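Local coordinates for dipeptidase AC. Metallo peptidase. MEROPS family M19 (PDB 3LY0), which probably hydrolyses dipeptides as a zinc-dependent metallodipeptidase, and here holds a phosphinate mimic of L-Ala-D-Ala at its two-zinc centre, at residues P228-H233 against E345-L350; G297-G302 against M339-H344. One frame throughout, in Å; residues are numbered along the deposited sequence.

In the fold
Both contacts dock helix 336-354 against the parallel strands 230-231, 260-263 and 301-303: contact 1 at the first of these strands, contact 2 at the third, with their centres about 9 Å apart. Contact 1 is buried and wholly apolar across its interface, and its strand runs on into a zinc ligand. Contact 2 lies farther from the chain's centre and is mixed, with a salt-bridge network toward the surface and, at the buried strand, Leu342 against Val301 and a CH···O contact from Gly302. Asn346 joins the two: from the helix segment of contact 1 its ND2 probably hydrogen-bonds to the carbonyl oxygens of Glu298 and Val301 in contact 2.

Contact 1 (P228-H233 against E345-L350). With ZN (zinc ion), chain E; LY0 ((2R)-3-[(R)-[(1R)-1-aminoethyl](hydroxy)phosphoryl]-2-methylpropanoic acid), chain C.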
loop_
_atom_site.group_PDB
_atom_site.type_symbol
_atom_site.label_atom_id
_atom_site.label_comp_id
_atom_site.label_asym_id
_atom_site.label_seq_id
_atom_site.Cartn_x
_atom_site.Cartn_y
_atom_site.Cartn_z
ATOM N N PRO A 228 -13.187 9.868 -1.669
ATOM C CA PRO A 228 -12.870 8.959 -2.782
ATOM C C PRO A 228 -12.419 7.599 -2.273
ATOM O O PRO A 228 -11.787 7.506 -1.217
ATOM C CB PRO A 228 -11.728 9.678 -3.499
ATOM C CG PRO A 228 -11.964 11.148 -3.188
ATOM C CD PRO A 228 -12.503 11.169 -1.790
ATOM N N LEU A 229 -12.747 6.545 -3.017
ATOM C CA LEU A 229 -12.358 5.196 -2.622
ATOM C C LEU A 229 -10.958 4.888 -3.111
ATOM O O LEU A 229 -10.625 5.157 -4.261
ATOM C CB LEU A 229 -13.330 4.168 -3.196
ATOM C CG LEU A 229 -14.779 4.341 -2.737
ATOM C CD1 LEU A 229 -15.684 3.305 -3.420
ATOM C CD2 LEU A 229 -14.887 4.241 -1.219
ATOM N N VAL A 230 -10.148 4.304 -2.239
ATOM C CA VAL A 230 -8.743 4.100 -2.549
ATOM C C VAL A 230 -8.327 2.695 -2.171
ATOM O O VAL A 230 -8.642 2.225 -1.084
ATOM C CB VAL A 230 -7.865 5.057 -1.723
ATOM C CG1 VAL A 230 -6.397 4.808 -2.033
ATOM C CG2 VAL A 230 -8.241 6.515 -1.980
ATOM N N ALA A 231 -7.615 2.028 -3.075
ATOM C CA ALA A 231 -6.911 0.791 -2.750
ATOM C C ALA A 231 -5.447 1.064 -3.067
ATOM O O ALA A 231 -5.090 1.246 -4.233
ATOM C CB ALA A 231 -7.443 -0.351 -3.591
ATOM N N THR A 232 -4.605 1.160 -2.042
ATOM C CA THR A 232 -3.235 1.615 -2.273
ATOM C C THR A 232 -2.347 0.618 -3.005
ATOM O O THR A 232 -1.381 1.020 -3.651
ATOM C CB THR A 232 -2.506 1.984 -0.966
ATOM O OG1 THR A 232 -2.425 0.830 -0.123
ATOM C CG2 THR A 232 -3.195 3.140 -0.215
ATOM N N HIS A 233 -2.651 -0.677 -2.890
ATOM C CA HIS A 233 -1.802 -1.698 -3.496
ATOM C C HIS A 233 -2.614 -2.934 -3.888
ATOM O O HIS A 233 -2.537 -3.988 -3.246
ATOM C CB HIS A 233 -0.541 -2.004 -2.637
ATOM C CG HIS A 233 -0.811 -2.493 -1.237
ATOM N ND1 HIS A 233 -1.533 -1.770 -0.306
ATOM C CD2 HIS A 233 -0.379 -3.604 -0.590
ATOM C CE1 HIS A 233 -1.571 -2.436 0.832
ATOM N NE2 HIS A 233 -0.864 -3.543 0.696
ATOM N N GLU A 345 1.428 12.385 -10.256
ATOM C CA GLU A 345 0.396 13.428 -10.233
ATOM C C GLU A 345 -0.943 12.912 -9.716
ATOM O O GLU A 345 -1.654 13.615 -9.000
ATOM C CB GLU A 345 0.220 14.091 -11.605
ATOM C CG GLU A 345 1.445 14.858 -12.092
ATOM C CD GLU A 345 1.236 15.485 -13.458
ATOM O OE1 GLU A 345 0.201 15.205 -14.094
ATOM O OE2 GLU A 345 2.121 16.244 -13.908
ATOM N N ASN A 346 -1.290 11.682 -10.073
ATOM C CA ASN A 346 -2.565 11.127 -9.633
ATOM C C ASN A 346 -2.645 10.989 -8.109
ATOM O O ASN A 346 -3.668 11.318 -7.513
ATOM C CB ASN A 346 -2.861 9.790 -10.322
ATOM C CG ASN A 346 -3.197 9.958 -11.794
ATOM O OD1 ASN A 346 -3.446 11.070 -12.257
ATOM N ND2 ASN A 346 -3.213 8.862 -12.534
ATOM N N TRP A 347 -1.585 10.489 -7.478
ATOM C CA TRP A 347 -1.584 10.439 -6.017
ATOM C C TRP A 347 -1.746 11.825 -5.424
ATOM O O TRP A 347 -2.498 11.999 -4.468
ATOM C CB TRP A 347 -0.321 9.795 -5.442
ATOM C CG TRP A 347 -0.447 8.304 -5.334
ATOM C CD1 TRP A 347 0.340 7.363 -5.943
ATOM C CD2 TRP A 347 -1.439 7.578 -4.591
ATOM N NE1 TRP A 347 -0.093 6.102 -5.617
ATOM C CE2 TRP A 347 -1.182 6.203 -4.786
ATOM C CE3 TRP A 347 -2.516 7.958 -3.776
ATOM C CZ2 TRP A 347 -1.962 5.204 -4.197
ATOM C CZ3 TRP A 347 -3.285 6.962 -3.183
ATOM C CH2 TRP A 347 -3.002 5.600 -3.403
ATOM N N TYR A 348 -1.034 12.809 -5.967
ATOM C CA TYR A 348 -1.109 14.146 -5.381
ATOM C C TYR A 348 -2.522 14.712 -5.481
ATOM O O TYR A 348 -3.009 15.326 -4.534
ATOM C CB TYR A 348 -0.087 15.106 -6.008
ATOM C CG TYR A 348 1.367 14.707 -5.852
ATOM C CD1 TYR A 348 1.768 13.757 -4.916
ATOM C CD2 TYR A 348 2.345 15.294 -6.643
ATOM C CE1 TYR A 348 3.103 13.401 -4.781
ATOM C CE2 TYR A 348 3.684 14.941 -6.518
ATOM C CZ TYR A 348 4.056 13.993 -5.584
ATOM O OH TYR A 348 5.379 13.640 -5.453
ATOM N N GLY A 349 -3.170 14.509 -6.624
ATOM C CA GLY A 349 -4.556 14.911 -6.786
ATOM C C GLY A 349 -5.474 14.194 -5.808
ATOM O O GLY A 349 -6.341 14.813 -5.198
ATOM N N LEU A 350 -5.289 12.882 -5.665
ATOM C CA LEU A 350 -6.081 12.099 -4.724
ATOM C C LEU A 350 -5.937 12.652 -3.296
ATOM O O LEU A 350 -6.926 12.774 -2.557
ATOM C CB LEU A 350 -5.661 10.623 -4.792
ATOM C CG LEU A 350 -6.350 9.642 -3.829
ATOM C CD1 LEU A 350 -5.779 9.721 -2.412
ATOM C CD2 LEU A 350 -7.865 9.838 -3.810
HETATM ZN ZN ZN E . -0.581 -5.256 2.115
HETATM P P LY0 C . 1.721 -6.702 2.654
HETATM C C1 LY0 C . 2.829 -8.210 4.728
HETATM N N1 LY0 C . 2.655 -5.750 4.982
HETATM C C2 LY0 C . 2.874 -6.852 4.062
HETATM C C4 LY0 C . 2.230 -7.824 1.292
HETATM C C5 LY0 C . 1.133 -8.671 0.711
HETATM C C6 LY0 C . -0.116 -7.889 0.411
HETATM C C7 LY0 C . 1.575 -9.595 -0.395
HETATM O O31 LY0 C . 1.772 -5.249 2.245
HETATM O O32 LY0 C . 0.272 -7.026 3.151
HETATM O O61 LY0 C . -1.267 -8.560 0.157
HETATM O O62 LY0 C . -0.126 -6.646 0.423
#
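Pro228 opens the contact by setting its ring carbon CB against Leu350 CD2, 3.9 Å away on the helix. Val230, the next residue to face the helix, divides its two methyls between two partners. Its CG2 meets Leu350 CD2 at 3.8 Å, the two side chains reaching tip to tip. With CG1 anti to the backbone N (chi1 179°), the other methyl comes to the edge of the Trp347 indole, near the ring plane and 3.7 Å from CH2. Thr232 follows, its CG2 lying 4.0 Å from the same Trp347 CH2, so that the far corner of the six-membered ring is touched by both residues. The threonine hydroxyl serves a different purpose: Thr232 OG1 accepts a hydrogen bond from His233 ND1 at 2.8 Å, nearly in the imidazole plane, and is also hydrogen-bonded to Asp209 OD2. This second-shell bond helps fix the rotation of the His233 ring, whose NE2 binds zinc at 2.2 Å. Glu139 and His212 bind the same ion, and the inhibitor adds both phosphinate oxygens and carboxylate O62. Strand 230-231 pairs in parallel with strand 260-263 of the TIM-barrel-type fold; helix 336-354 brings Leu350 against Met207 of strand 207-208 and Met260 of strand 260-263, near Pro228 at the end of the segment away from the zinc.

Contact 2 (G297-G302 against M339-H344); sequences GEDHVG and MRKLCH
Lys341 reaches from the helix to the turn before strand 301-303, where its NZ donates a hydrogen bond to Asp299 OD1 at 3.1 Å within a salt bridge. The ammonium meets the carboxylate from above, 40° out of its plane. Glu298 OE1 stands 3.8 Å from Lys341 NZ in a second, long salt bridge, and a water donates to this oxygen while accepting a weak bond from the lysine. The Lys341 chain, extended beyond CG, runs its CD alongside Glu298 O (3.8 Å) and brings NZ to the two carboxylates. Deeper in, Leu342 CD2 lies 3.5 Å from Val301 O and 3.9 Å from Val301 CB, the two side chains running side by side in the same direction. At Gly302 the backbones come close, with CA making a CH···O contact of 3.4 Å to Leu342 O. A type I turn from Gly297 to His300 presents the acids, and Asn346 ND2, farther along the helix, holds the carbonyl oxygens of Glu298 and Val301. The contact thus fastens the turn between helix 283-296 and strand 301-303 of the TIM-barrel-type fold to the C-terminal helix 336-354, with Ile293 and Met329 of helices 283-296 and 322-332 packing on Leu342.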
loop_
_atom_site.group_PDB
_atom_site.type_symbol
_atom_site.label_atom_id
_atom_site.label_comp_id
_atom_site.label_asym_id
_atom_site.label_seq_id
_atom_site.Cartn_x
_atom_site.Cartn_y
_atom_site.Cartn_z
ATOM N N GLY A 297 -9.850 5.157 -15.601
ATOM C CA GLY A 297 -9.488 6.427 -16.200
ATOM C C GLY A 297 -8.046 6.772 -15.890
ATOM O O GLY A 297 -7.493 6.320 -14.878
ATOM N N GLU A 298 -7.448 7.593 -16.746
ATOM C CA GLU A 298 -6.040 7.938 -16.641
ATOM C C GLU A 298 -5.676 8.685 -15.371
ATOM O O GLU A 298 -4.511 8.724 -15.003
ATOM C CB GLU A 298 -5.605 8.799 -17.834
ATOM C CG GLU A 298 -5.542 8.073 -19.166
ATOM C CD GLU A 298 -5.035 8.970 -20.282
ATOM O OE1 GLU A 298 -4.935 10.196 -20.064
ATOM O OE2 GLU A 298 -4.727 8.443 -21.371
ATOM N N ASP A 299 -6.662 9.290 -14.713
ATOM C CA ASP A 299 -6.385 10.100 -13.528
ATOM C C ASP A 299 -6.476 9.310 -12.224
ATOM O O ASP A 299 -6.258 9.863 -11.150
ATOM C CB ASP A 299 -7.359 11.281 -13.452
ATOM C CG ASP A 299 -7.168 12.263 -14.588
ATOM O OD1 ASP A 299 -6.073 12.858 -14.686
ATOM O OD2 ASP A 299 -8.116 12.438 -15.378
ATOM N N HIS A 300 -6.780 8.020 -12.308
ATOM C CA HIS A 300 -7.143 7.279 -11.101
ATOM C C HIS A 300 -6.319 6.022 -10.861
ATOM O O HIS A 300 -6.754 5.115 -10.152
ATOM C CB HIS A 300 -8.639 6.957 -11.118
ATOM C CG HIS A 300 -9.499 8.170 -11.284
ATOM N ND1 HIS A 300 -9.710 9.074 -10.266
ATOM C CD2 HIS A 300 -10.174 8.647 -12.358
ATOM C CE1 HIS A 300 -10.486 10.050 -10.701
ATOM N NE2 HIS A 300 -10.787 9.813 -11.965
ATOM N N VAL A 301 -5.135 5.988 -11.464
ATOM C CA VAL A 301 -4.206 4.872 -11.331
ATOM C C VAL A 301 -2.810 5.392 -11.000
ATOM O O VAL A 301 -2.372 6.411 -11.533
ATOM C CB VAL A 301 -4.121 4.053 -12.628
ATOM C CG1 VAL A 301 -3.210 2.849 -12.413
ATOM C CG2 VAL A 301 -5.504 3.623 -13.080
ATOM N N GLY A 302 -2.112 4.711 -10.103
ATOM C CA GLY A 302 -0.725 5.041 -9.836
ATOM C C GLY A 302 0.030 3.809 -9.398
ATOM O O GLY A 302 -0.410 2.687 -9.662
ATOM N N MET A 339 2.428 9.304 -18.302
ATOM C CA MET A 339 3.502 8.854 -17.420
ATOM C C MET A 339 3.575 9.696 -16.134
ATOM O O MET A 339 3.752 9.162 -15.040
ATOM C CB MET A 339 4.856 8.878 -18.130
ATOM C CG MET A 339 5.000 7.859 -19.243
ATOM S SD MET A 339 5.037 6.134 -18.685
ATOM C CE MET A 339 6.414 6.159 -17.532
ATOM N N ARG A 340 3.453 11.015 -16.247
ATOM C CA ARG A 340 3.513 11.862 -15.062
ATOM C C ARG A 340 2.341 11.592 -14.113
ATOM O O ARG A 340 2.507 11.569 -12.884
ATOM C CB ARG A 340 3.576 13.342 -15.448
ATOM C CG ARG A 340 4.901 13.702 -16.103
ATOM C CD ARG A 340 5.064 15.210 -16.238
ATOM N NE ARG A 340 4.133 15.782 -17.206
ATOM C CZ ARG A 340 4.373 15.866 -18.511
ATOM N NH1 ARG A 340 5.510 15.404 -19.014
ATOM N NH2 ARG A 340 3.472 16.406 -19.317
ATOM N N LYS A 341 1.164 11.380 -14.690
ATOM C CA LYS A 341 -0.012 11.016 -13.896
ATOM C C LYS A 341 0.218 9.715 -13.121
ATOM O O LYS A 341 -0.025 9.654 -11.909
ATOM C CB LYS A 341 -1.249 10.882 -14.783
ATOM C CG LYS A 341 -1.780 12.204 -15.318
ATOM C CD LYS A 341 -2.963 11.945 -16.223
ATOM C CE LYS A 341 -3.542 13.235 -16.779
ATOM N NZ LYS A 341 -4.816 12.968 -17.502
ATOM N N LEU A 342 0.673 8.683 -13.829
ATOM C CA LEU A 342 0.859 7.364 -13.235
ATOM C C LEU A 342 1.987 7.371 -12.210
ATOM O O LEU A 342 1.951 6.633 -11.226
ATOM C CB LEU A 342 1.168 6.333 -14.321
ATOM C CG LEU A 342 0.065 6.129 -15.351
ATOM C CD1 LEU A 342 0.555 5.202 -16.441
ATOM C CD2 LEU A 342 -1.199 5.562 -14.697
ATOM N N CYS A 343 2.990 8.207 -12.432
ATOM C CA CYS A 343 4.157 8.225 -11.561
ATOM C C CYS A 343 3.958 9.005 -10.264
ATOM O O CYS A 343 4.456 8.586 -9.216
ATOM C CB CYS A 343 5.403 8.723 -12.310
ATOM S SG CYS A 343 6.077 7.511 -13.488
ATOM N N HIS A 344 3.254 10.135 -10.326
ATOM C CA HIS A 344 3.006 10.894 -9.103
ATOM C C HIS A 344 1.791 11.821 -9.107
ATOM O O HIS A 344 1.211 12.063 -8.051
ATOM C CB HIS A 344 4.244 11.710 -8.705
ATOM C CG HIS A 344 4.668 12.712 -9.737
ATOM N ND1 HIS A 344 5.726 12.492 -10.592
ATOM C CD2 HIS A 344 4.185 13.941 -10.045
ATOM C CE1 HIS A 344 5.876 13.537 -11.386
ATOM N NE2 HIS A 344 4.951 14.430 -11.079
HETATM O O HOH W 1 -2.663 11.711 -19.624
#